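Side-chain contacts in putative phenazine biosynthesis PhzC/PhzF protein (Clostridium difficile, PDB 4DUN), which probably acts as an isomerase of the PhzF family, the group that includes an enzyme of phenazine biosynthesis: residues Lys93-Thr98 and Lys102-Arg107; Ala79-Ser84 and Asn110-Ile115; Ala131-Cys136 and Arg168-Trp173. All blocks are in the same frame, centred on the assembly; numbering follows the deposited sequence. Where two conformers were deposited one is given.

In the fold
Contacts 1 and 2 adjoin, their centres about 8 Å apart, and share one stretch of sheet: strand 101-108, half of the hairpin in contact 1, is the neighbour of strand 111-117, which carries Tyr112 of contact 2. They touch where Val105 CG1 packs on Ala80 CB at 3.6 Å and where Arg107 NH1 probably hydrogen-bonds Ser84 OG at 3.0 Å. Contact 3 lies on the opposite side of the chain's centre, its own centre about 35 Å from either of the others, and nearest atoms stay about 21 Å away. The side chain of Leu103 in contact 1 is about 12 Å from both the predicted active-site residue Glu47 and a bound nickel ion.

Contact 1: residues Lys93-Thr98 and Lys102-Arg107; sequences KIDFFT and KLEVTR
Ile94 and Phe96 are zipped to Val105 and Leu103 by four backbone hydrogen bonds, two to each antiparallel pair; the straightest, from Ile94 N to Val105 O at 2.9 Å, has an angle of 171° at the hydrogen. Lys93, Asp95 and Phe97 face Thr106, Glu104 and Lys102 as the non-hydrogen-bonded pairs of this beta hairpin. On their face, the carboxylates of Asp95 and Glu104 lie side by side, their planes only 7° apart. Asp95 OD1 is 2.8 Å from Glu104 OE2, a doubtful approach because Glu104 takes two conformers; a shared proton is plausible only in this one, and the nearby Lys93 and Lys102 probably temper the like charges. Lys102 runs alongside Phe97, its CD 3.7 Å from ring atom CZ, and a bend at its third torsion (chi3 81°) takes NZ back toward Asp95, though at 4.2 Å from OD2 it stops beyond salt-bridge range. On the other face, Thr98 CG2 meets Leu103 CD1 at 3.7 Å, the two side chains roughly perpendicular, and Val105 CG2 comes to the edge of the Phe96 ring at 4.2 Å from CE2. Behind that face, Thr76 and Ala79 of helix 73-87 pack on Phe96, and Trp62 meets Thr98 and Leu103. Thr98 OG1 hydrogen-bonds Gly101 O within the turn. The hairpin is thus apolar toward the helix, consistent with the helix-filled beta domains of the DAP-epimerase-like fold, and largely charged on its reverse, with Phe97 lying against the Lys102 chain.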
loop_
_atom_site.group_PDB
_atom_site.type_symbol
_atom_site.label_atom_id
_atom_site.label_comp_id
_atom_site.label_asym_id
_atom_site.label_seq_id
_atom_site.Cartn_x
_atom_site.Cartn_y
_atom_site.Cartn_z
ATOM N N LYS A 93 -30.817 4.436 6.233
ATOM C CA LYS A 93 -30.589 2.993 6.409
ATOM C C LYS A 93 -29.948 2.392 5.167
ATOM O O LYS A 93 -30.519 2.497 4.071
ATOM C CB LYS A 93 -31.919 2.271 6.701
ATOM C CG LYS A 93 -32.506 2.531 8.080
ATOM C CD LYS A 93 -33.542 1.459 8.414
ATOM C CE LYS A 93 -34.489 1.860 9.521
ATOM N NZ LYS A 93 -35.456 0.772 9.837
ATOM N N ILE A 94 -28.761 1.781 5.333
ATOM C CA ILE A 94 -28.025 1.160 4.238
ATOM C C ILE A 94 -27.919 -0.344 4.534
ATOM O O ILE A 94 -27.368 -0.739 5.566
ATOM C CB ILE A 94 -26.641 1.822 3.962
ATOM C CG1 ILE A 94 -26.727 3.369 3.707
ATOM C CG2 ILE A 94 -25.945 1.151 2.778
ATOM C CD1 ILE A 94 -26.321 4.215 4.919
ATOM N N ASP A 95 -28.500 -1.170 3.646
ATOM C CA ASP A 95 -28.439 -2.631 3.733
ATOM C C ASP A 95 -27.470 -3.149 2.708
ATOM O O ASP A 95 -27.570 -2.777 1.528
ATOM C CB ASP A 95 -29.822 -3.281 3.503
ATOM C CG ASP A 95 -30.804 -3.097 4.644
ATOM O OD1 ASP A 95 -30.368 -2.716 5.743
ATOM O OD2 ASP A 95 -31.998 -3.400 4.449
ATOM N N PHE A 96 -26.566 -4.040 3.138
ATOM C CA PHE A 96 -25.602 -4.695 2.248
ATOM C C PHE A 96 -25.744 -6.199 2.303
ATOM O O PHE A 96 -25.831 -6.756 3.395
ATOM C CB PHE A 96 -24.165 -4.349 2.646
ATOM C CG PHE A 96 -23.751 -2.908 2.508
ATOM C CD1 PHE A 96 -23.562 -2.341 1.250
ATOM C CD2 PHE A 96 -23.439 -2.148 3.632
ATOM C CE1 PHE A 96 -23.116 -1.021 1.118
ATOM C CE2 PHE A 96 -22.952 -0.839 3.498
ATOM C CZ PHE A 96 -22.801 -0.284 2.241
ATOM N N PHE A 97 -25.702 -6.862 1.137
ATOM C CA PHE A 97 -25.702 -8.312 1.065
ATOM C C PHE A 97 -24.277 -8.758 0.794
ATOM O O PHE A 97 -23.664 -8.334 -0.186
ATOM C CB PHE A 97 -26.705 -8.826 0.033
ATOM C CG PHE A 97 -28.117 -8.618 0.531
ATOM C CD1 PHE A 97 -28.844 -7.494 0.157
ATOM C CD2 PHE A 97 -28.683 -9.496 1.451
ATOM C CE1 PHE A 97 -30.131 -7.271 0.668
ATOM C CE2 PHE A 97 -29.976 -9.284 1.943
ATOM C CZ PHE A 97 -30.690 -8.174 1.547
ATOM N N THR A 98 -23.720 -9.563 1.720
ATOM C CA THR A 98 -22.316 -9.980 1.699
ATOM C C THR A 98 -22.143 -11.499 1.842
ATOM O O THR A 98 -23.112 -12.216 2.091
ATOM C CB THR A 98 -21.555 -9.305 2.872
ATOM O OG1 THR A 98 -21.827 -10.016 4.094
ATOM C CG2 THR A 98 -21.875 -7.789 3.017
ATOM N N LYS A 102 -26.615 -10.441 5.560
ATOM C CA LYS A 102 -27.038 -9.050 5.456
ATOM C C LYS A 102 -26.399 -8.188 6.549
ATOM O O LYS A 102 -26.435 -8.563 7.722
ATOM C CB LYS A 102 -28.570 -8.956 5.532
ATOM C CG LYS A 102 -29.106 -7.531 5.343
ATOM C CD LYS A 102 -30.631 -7.489 5.141
ATOM C CE LYS A 102 -31.449 -7.574 6.392
ATOM N NZ LYS A 102 -32.844 -7.125 6.135
ATOM N N LEU A 103 -25.869 -7.024 6.165
ATOM C CA LEU A 103 -25.320 -6.063 7.122
ATOM C C LEU A 103 -26.085 -4.760 7.014
ATOM O O LEU A 103 -26.318 -4.253 5.903
ATOM C CB LEU A 103 -23.819 -5.804 6.923
ATOM C CG LEU A 103 -22.868 -7.001 6.931
ATOM C CD1 LEU A 103 -21.482 -6.542 6.525
ATOM C CD2 LEU A 103 -22.819 -7.682 8.295
ATOM N N GLU A 104 -26.513 -4.223 8.149
ATOM C CA GLU A 104 -27.211 -2.940 8.141
ATOM C C GLU A 104 -26.327 -1.871 8.760
ATOM O O GLU A 104 -25.646 -2.134 9.747
ATOM C CB GLU A 104 -28.555 -3.013 8.882
ATOM C CG GLU A 104 -29.354 -1.725 8.763
ATOM C CD GLU A 104 -30.828 -1.844 9.074
ATOM O OE1 GLU A 104 -31.231 -1.411 10.175
ATOM O OE2 GLU A 104 -31.587 -2.343 8.213
ATOM N N VAL A 105 -26.330 -0.668 8.167
ATOM C CA VAL A 105 -25.591 0.496 8.682
ATOM C C VAL A 105 -26.625 1.631 8.783
ATOM O O VAL A 105 -27.404 1.825 7.847
ATOM C CB VAL A 105 -24.331 0.899 7.858
ATOM C CG1 VAL A 105 -23.581 2.067 8.524
ATOM C CG2 VAL A 105 -23.391 -0.295 7.663
ATOM N N THR A 106 -26.664 2.337 9.928
ATOM C CA THR A 106 -27.579 3.468 10.099
ATOM C C THR A 106 -26.779 4.750 10.199
ATOM O O THR A 106 -25.821 4.808 10.970
ATOM C CB THR A 106 -28.490 3.283 11.325
ATOM O OG1 THR A 106 -29.209 2.060 11.185
ATOM C CG2 THR A 106 -29.483 4.434 11.478
ATOM N N ARG A 107 -27.155 5.766 9.404
ATOM C CA ARG A 107 -26.531 7.084 9.449
ATOM C C ARG A 107 -27.302 7.929 10.438
ATOM O O ARG A 107 -28.516 8.105 10.295
ATOM C CB ARG A 107 -26.492 7.767 8.057
ATOM C CG ARG A 107 -25.697 9.078 8.095
ATOM C CD ARG A 107 -25.653 9.754 6.755
ATOM N NE ARG A 107 -25.088 11.104 6.836
ATOM C CZ ARG A 107 -24.863 11.865 5.776
ATOM N NH1 ARG A 107 -25.156 11.421 4.562
ATOM N NH2 ARG A 107 -24.365 13.089 5.921
#

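Contact 2: residues Ala79-Ser84 and Asn110-Ile115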
loop_
_atom_site.group_PDB
_atom_site.type_symbol
_atom_site.label_atom_id
_atom_site.label_comp_id
_atom_site.label_asym_id
_atom_site.label_seq_id
_atom_site.Cartn_x
_atom_site.Cartn_y
_atom_site.Cartn_z
ATOM N N ALA A 79 -18.001 2.187 3.011
ATOM C CA ALA A 79 -18.956 1.961 1.911
ATOM C C ALA A 79 -20.310 2.679 2.198
ATOM O O ALA A 79 -20.862 3.294 1.298
ATOM C CB ALA A 79 -19.183 0.470 1.702
ATOM N N ALA A 80 -20.813 2.613 3.444
ATOM C CA ALA A 80 -22.066 3.272 3.827
ATOM C C ALA A 80 -21.911 4.787 3.693
ATOM O O ALA A 80 -22.819 5.447 3.199
ATOM C CB ALA A 80 -22.462 2.900 5.254
ATOM N N TYR A 81 -20.743 5.332 4.097
ATOM C CA TYR A 81 -20.444 6.764 3.962
ATOM C C TYR A 81 -20.545 7.167 2.480
ATOM O O TYR A 81 -21.210 8.148 2.136
ATOM C CB TYR A 81 -19.041 7.080 4.542
ATOM C CG TYR A 81 -18.525 8.457 4.152
ATOM C CD1 TYR A 81 -18.772 9.567 4.951
ATOM C CD2 TYR A 81 -17.827 8.653 2.957
ATOM C CE1 TYR A 81 -18.309 10.835 4.593
ATOM C CE2 TYR A 81 -17.402 9.924 2.567
ATOM C CZ TYR A 81 -17.631 11.008 3.397
ATOM O OH TYR A 81 -17.190 12.257 3.023
ATOM N N VAL A 82 -19.955 6.357 1.592
ATOM C CA VAL A 82 -19.997 6.639 0.161
ATOM C C VAL A 82 -21.452 6.618 -0.361
ATOM O O VAL A 82 -21.833 7.543 -1.082
ATOM C CB VAL A 82 -19.078 5.675 -0.631
ATOM C CG1 VAL A 82 -19.334 5.773 -2.141
ATOM C CG2 VAL A 82 -17.609 5.963 -0.320
ATOM N N ILE A 83 -22.244 5.586 0.006
ATOM C CA ILE A 83 -23.639 5.453 -0.439
ATOM C C ILE A 83 -24.452 6.709 -0.054
ATOM O O ILE A 83 -25.086 7.323 -0.923
ATOM C CB ILE A 83 -24.304 4.144 0.113
ATOM C CG1 ILE A 83 -23.628 2.853 -0.443
ATOM C CG2 ILE A 83 -25.834 4.127 -0.112
ATOM C CD1 ILE A 83 -23.623 2.662 -2.059
ATOM N N SER A 84 -24.431 7.078 1.240
ATOM C CA SER A 84 -25.221 8.200 1.767
ATOM C C SER A 84 -24.692 9.579 1.373
ATOM O O SER A 84 -25.460 10.525 1.385
ATOM C CB SER A 84 -25.353 8.107 3.283
ATOM O OG SER A 84 -26.470 8.873 3.694
ATOM N N ASN A 110 -23.833 12.559 11.124
ATOM C CA ASN A 110 -22.662 12.144 10.334
ATOM C C ASN A 110 -21.966 10.943 10.988
ATOM O O ASN A 110 -20.828 10.584 10.624
ATOM C CB ASN A 110 -21.708 13.329 10.103
ATOM C CG ASN A 110 -22.259 14.279 9.076
ATOM O OD1 ASN A 110 -22.874 13.865 8.094
ATOM N ND2 ASN A 110 -22.074 15.574 9.277
ATOM N N LEU A 111 -22.674 10.274 11.887
ATOM C CA LEU A 111 -22.163 9.076 12.542
ATOM C C LEU A 111 -22.758 7.851 11.862
ATOM O O LEU A 111 -23.931 7.838 11.537
ATOM C CB LEU A 111 -22.548 9.043 14.016
ATOM C CG LEU A 111 -21.712 9.855 14.996
ATOM C CD1 LEU A 111 -22.446 10.033 16.311
ATOM C CD2 LEU A 111 -20.351 9.220 15.207
ATOM N N TYR A 112 -21.950 6.818 11.657
ATOM C CA TYR A 112 -22.438 5.594 11.036
ATOM C C TYR A 112 -22.488 4.511 12.097
ATOM O O TYR A 112 -21.491 4.212 12.724
ATOM C CB TYR A 112 -21.581 5.223 9.827
ATOM C CG TYR A 112 -21.781 6.234 8.733
ATOM C CD1 TYR A 112 -22.730 6.034 7.746
ATOM C CD2 TYR A 112 -21.071 7.420 8.728
ATOM C CE1 TYR A 112 -22.939 6.971 6.772
ATOM C CE2 TYR A 112 -21.272 8.359 7.758
ATOM C CZ TYR A 112 -22.210 8.133 6.781
ATOM O OH TYR A 112 -22.421 9.069 5.808
ATOM N N GLU A 113 -23.674 3.947 12.288
ATOM C CA GLU A 113 -23.927 2.962 13.330
ATOM C C GLU A 113 -24.033 1.511 12.882
ATOM O O GLU A 113 -24.712 1.199 11.912
ATOM C CB GLU A 113 -25.221 3.321 14.071
ATOM C CG GLU A 113 -25.314 4.767 14.520
ATOM C CD GLU A 113 -26.628 5.087 15.210
ATOM O OE1 GLU A 113 -27.643 4.443 14.888
ATOM O OE2 GLU A 113 -26.639 5.986 16.066
ATOM N N MET A 114 -23.357 0.636 13.616
ATOM C CA MET A 114 -23.401 -0.800 13.320
ATOM C C MET A 114 -23.691 -1.559 14.611
ATOM O O MET A 114 -23.068 -1.304 15.647
ATOM C CB MET A 114 -22.085 -1.276 12.670
ATOM C CG MET A 114 -21.702 -0.466 11.437
ATOM S SD MET A 114 -20.135 -0.927 10.625
ATOM C CE MET A 114 -18.953 -0.497 11.868
ATOM N N ILE A 115 -24.653 -2.484 14.548
ATOM C CA ILE A 115 -25.095 -3.248 15.708
ATOM C C ILE A 115 -24.489 -4.634 15.621
ATOM O O ILE A 115 -24.644 -5.333 14.618
ATOM C CB ILE A 115 -26.644 -3.259 15.841
ATOM C CG1 ILE A 115 -27.160 -1.828 16.114
ATOM C CG2 ILE A 115 -27.092 -4.239 16.962
ATOM C CD1 ILE A 115 -28.691 -1.641 16.055
#
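Tyr112 carries this contact: its ring reaches from strand 111-117 to helix 73-87 and lies against Tyr81, with Ala80 and Ser84 completing the helix side. Tyr81 CB sits over one face of the Tyr112 ring, 4.0 Å from CZ, while the backbone of Tyr81 is closer still, its CA 3.6 Å from Tyr112 OH. The two side chains run obliquely to one another, and Tyr112 CE2 approaches the edge of the Tyr81 ring within that ring's plane, 3.9 Å from CD1. Tyr81 has CG anti to its backbone N (chi1 166°), which places its ring beside the hydroxyl end of Tyr112, off to one side and not stacked on it. The methyl of Ala80 meets the inner part of the Tyr112 ring, CB to CD1 at 4.0 Å, and Ser84 CB lies at the ring's edge near its plane, 4.0 Å from OH. No hydrogen bond joins the segments; Ser84 OG is bound instead to Val91 O. Around this buried packing of helix on sheet, Val105 and Arg107 of strand 101-108 touch Tyr112 and Leu77 adds a further contact from the helix, whereas Tyr81 extends to Ala251 and Leu253 of strand 244-259 and to Val9 of strand 4-11.

Contact 3: residues Ala131-Cys136 and Arg168-Trp173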
loop_
_atom_site.group_PDB
_atom_site.type_symbol
_atom_site.label_atom_id
_atom_site.label_comp_id
_atom_site.label_asym_id
_atom_site.label_seq_id
_atom_site.Cartn_x
_atom_site.Cartn_y
_atom_site.Cartn_z
ATOM N N ALA A 131 2.650 -16.722 28.685
ATOM C CA ALA A 131 2.988 -15.494 29.426
ATOM C C ALA A 131 4.296 -14.871 28.922
ATOM O O ALA A 131 4.480 -13.658 29.047
ATOM C CB ALA A 131 3.093 -15.786 30.916
ATOM N N ASN A 132 5.208 -15.703 28.383
ATOM C CA ASN A 132 6.472 -15.243 27.819
ATOM C C ASN A 132 6.292 -14.769 26.362
ATOM O O ASN A 132 7.166 -14.079 25.848
ATOM C CB ASN A 132 7.540 -16.337 27.917
ATOM C CG ASN A 132 8.094 -16.540 29.320
ATOM O OD1 ASN A 132 7.919 -15.709 30.227
ATOM N ND2 ASN A 132 8.808 -17.645 29.526
ATOM N N LEU A 133 5.171 -15.120 25.698
ATOM C CA LEU A 133 4.951 -14.708 24.306
ATOM C C LEU A 133 4.225 -13.357 24.173
ATOM O O LEU A 133 4.316 -12.731 23.115
ATOM C CB LEU A 133 4.153 -15.771 23.528
ATOM C CG LEU A 133 4.787 -17.170 23.405
ATOM C CD1 LEU A 133 3.763 -18.177 22.923
ATOM C CD2 LEU A 133 6.045 -17.156 22.535
ATOM N N ILE A 134 3.503 -12.920 25.222
ATOM C CA ILE A 134 2.693 -11.691 25.167
ATOM C C ILE A 134 3.513 -10.384 25.243
ATOM O O ILE A 134 2.993 -9.334 24.854
ATOM C CB ILE A 134 1.540 -11.687 26.202
ATOM C CG1 ILE A 134 2.058 -11.868 27.653
ATOM C CG2 ILE A 134 0.462 -12.729 25.811
ATOM C CD1 ILE A 134 1.004 -11.602 28.711
ATOM N N GLY A 135 4.757 -10.456 25.718
ATOM C CA GLY A 135 5.663 -9.314 25.774
ATOM C C GLY A 135 5.254 -8.177 26.686
ATOM O O GLY A 135 5.501 -7.010 26.368
ATOM N N CYS A 136 4.589 -8.512 27.808
ATOM C CA CYS A 136 4.141 -7.566 28.835
ATOM C C CYS A 136 3.676 -8.356 30.046
ATOM O O CYS A 136 3.568 -9.584 29.972
ATOM C CB CYS A 136 3.036 -6.642 28.303
ATOM S SG CYS A 136 1.501 -7.501 27.863
ATOM N N ARG A 168 2.753 -14.444 16.897
ATOM C CA ARG A 168 2.291 -15.474 15.959
ATOM C C ARG A 168 2.226 -16.868 16.613
ATOM O O ARG A 168 1.492 -17.732 16.130
ATOM C CB ARG A 168 3.200 -15.531 14.729
ATOM C CG ARG A 168 2.775 -14.584 13.637
ATOM C CD ARG A 168 3.490 -14.843 12.320
ATOM N NE ARG A 168 4.920 -14.531 12.375
ATOM C CZ ARG A 168 5.446 -13.321 12.200
ATOM N NH1 ARG A 168 4.661 -12.269 12.001
ATOM N NH2 ARG A 168 6.761 -13.153 12.226
ATOM N N LYS A 169 2.989 -17.081 17.703
ATOM C CA LYS A 169 3.041 -18.353 18.428
ATOM C C LYS A 169 1.811 -18.541 19.342
ATOM O O LYS A 169 1.590 -19.657 19.820
ATOM C CB LYS A 169 4.354 -18.484 19.226
ATOM C CG LYS A 169 5.587 -18.637 18.338
ATOM C CD LYS A 169 6.880 -18.624 19.146
ATOM C CE LYS A 169 8.090 -18.471 18.263
ATOM N NZ LYS A 169 9.343 -18.393 19.062
ATOM N N LEU A 170 0.990 -17.476 19.544
ATOM C CA LEU A 170 -0.253 -17.531 20.323
ATOM C C LEU A 170 -1.409 -17.898 19.367
ATOM O O LEU A 170 -2.305 -17.078 19.105
ATOM C CB LEU A 170 -0.520 -16.185 21.046
ATOM C CG LEU A 170 0.512 -15.733 22.079
ATOM C CD1 LEU A 170 0.442 -14.242 22.273
ATOM C CD2 LEU A 170 0.329 -16.455 23.416
ATOM N N THR A 171 -1.358 -19.141 18.839
ATOM C CA THR A 171 -2.262 -19.708 17.829
ATOM C C THR A 171 -3.723 -19.892 18.281
ATOM O O THR A 171 -4.589 -20.088 17.427
ATOM C CB THR A 171 -1.717 -21.061 17.333
ATOM O OG1 THR A 171 -1.459 -21.920 18.451
ATOM C CG2 THR A 171 -0.457 -20.908 16.477
ATOM N N ASP A 172 -4.006 -19.813 19.589
ATOM C CA ASP A 172 -5.368 -19.969 20.113
ATOM C C ASP A 172 -6.277 -18.763 19.803
ATOM O O ASP A 172 -7.491 -18.895 19.940
ATOM C CB ASP A 172 -5.334 -20.198 21.635
ATOM C CG ASP A 172 -5.576 -21.619 22.097
ATOM O OD1 ASP A 172 -5.530 -22.544 21.244
ATOM O OD2 ASP A 172 -5.788 -21.816 23.317
ATOM N N TRP A 173 -5.705 -17.612 19.384
ATOM C CA TRP A 173 -6.465 -16.378 19.142
ATOM C C TRP A 173 -6.177 -15.758 17.765
ATOM O O TRP A 173 -5.100 -15.974 17.211
ATOM C CB TRP A 173 -6.168 -15.358 20.266
ATOM C CG TRP A 173 -6.556 -15.888 21.618
ATOM C CD1 TRP A 173 -7.814 -15.940 22.145
ATOM C CD2 TRP A 173 -5.708 -16.601 22.532
ATOM N NE1 TRP A 173 -7.792 -16.578 23.364
ATOM C CE2 TRP A 173 -6.515 -17.012 23.617
ATOM C CE3 TRP A 173 -4.330 -16.890 22.564
ATOM C CZ2 TRP A 173 -5.998 -17.722 24.708
ATOM C CZ3 TRP A 173 -3.816 -17.585 23.649
ATOM C CH2 TRP A 173 -4.642 -17.987 24.710
#
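An apolar patch joins the last, weakly bonded helical turn around 131-133 to the turn that follows helix 164-167, where Leu170 is the centre of an inverse gamma turn and also begins a weakly closed type I beta turn ending at Trp173. Leu133 and Leu170 run antiparallel alongside one another, so that Leu133 CB and CD1 each come to 3.9 Å from Leu170 CD2. Both methyls of Leu133 also rest on one side of the Lys169 chain, which lies roughly perpendicular to the leucine: CD1 is 3.8 Å from Lys169 CB and CD2 3.8 Å from Lys169 CD. Lys169 stays extended beyond CG, and this carries its amine away from the leucine to a hydrogen bond with Gln166 OE1. The other branch of Leu170, CD1, meets Ile134 CG2 at 3.8 Å. CG1 of Ile134 lies between its backbone N and carbonyl carbon (chi1 57°), leaving CG2 anti to the carbonyl carbon and facing Leu170 CD1. Contacts across the segments are wholly van der Waals. Ile134 continues inward onto Leu147 and Leu149 of strand 147-150, Gln130 of helix 128-133 touches both Leu170 and Trp173, and Trp173 leans on Leu147, so both segments lie over the same strand.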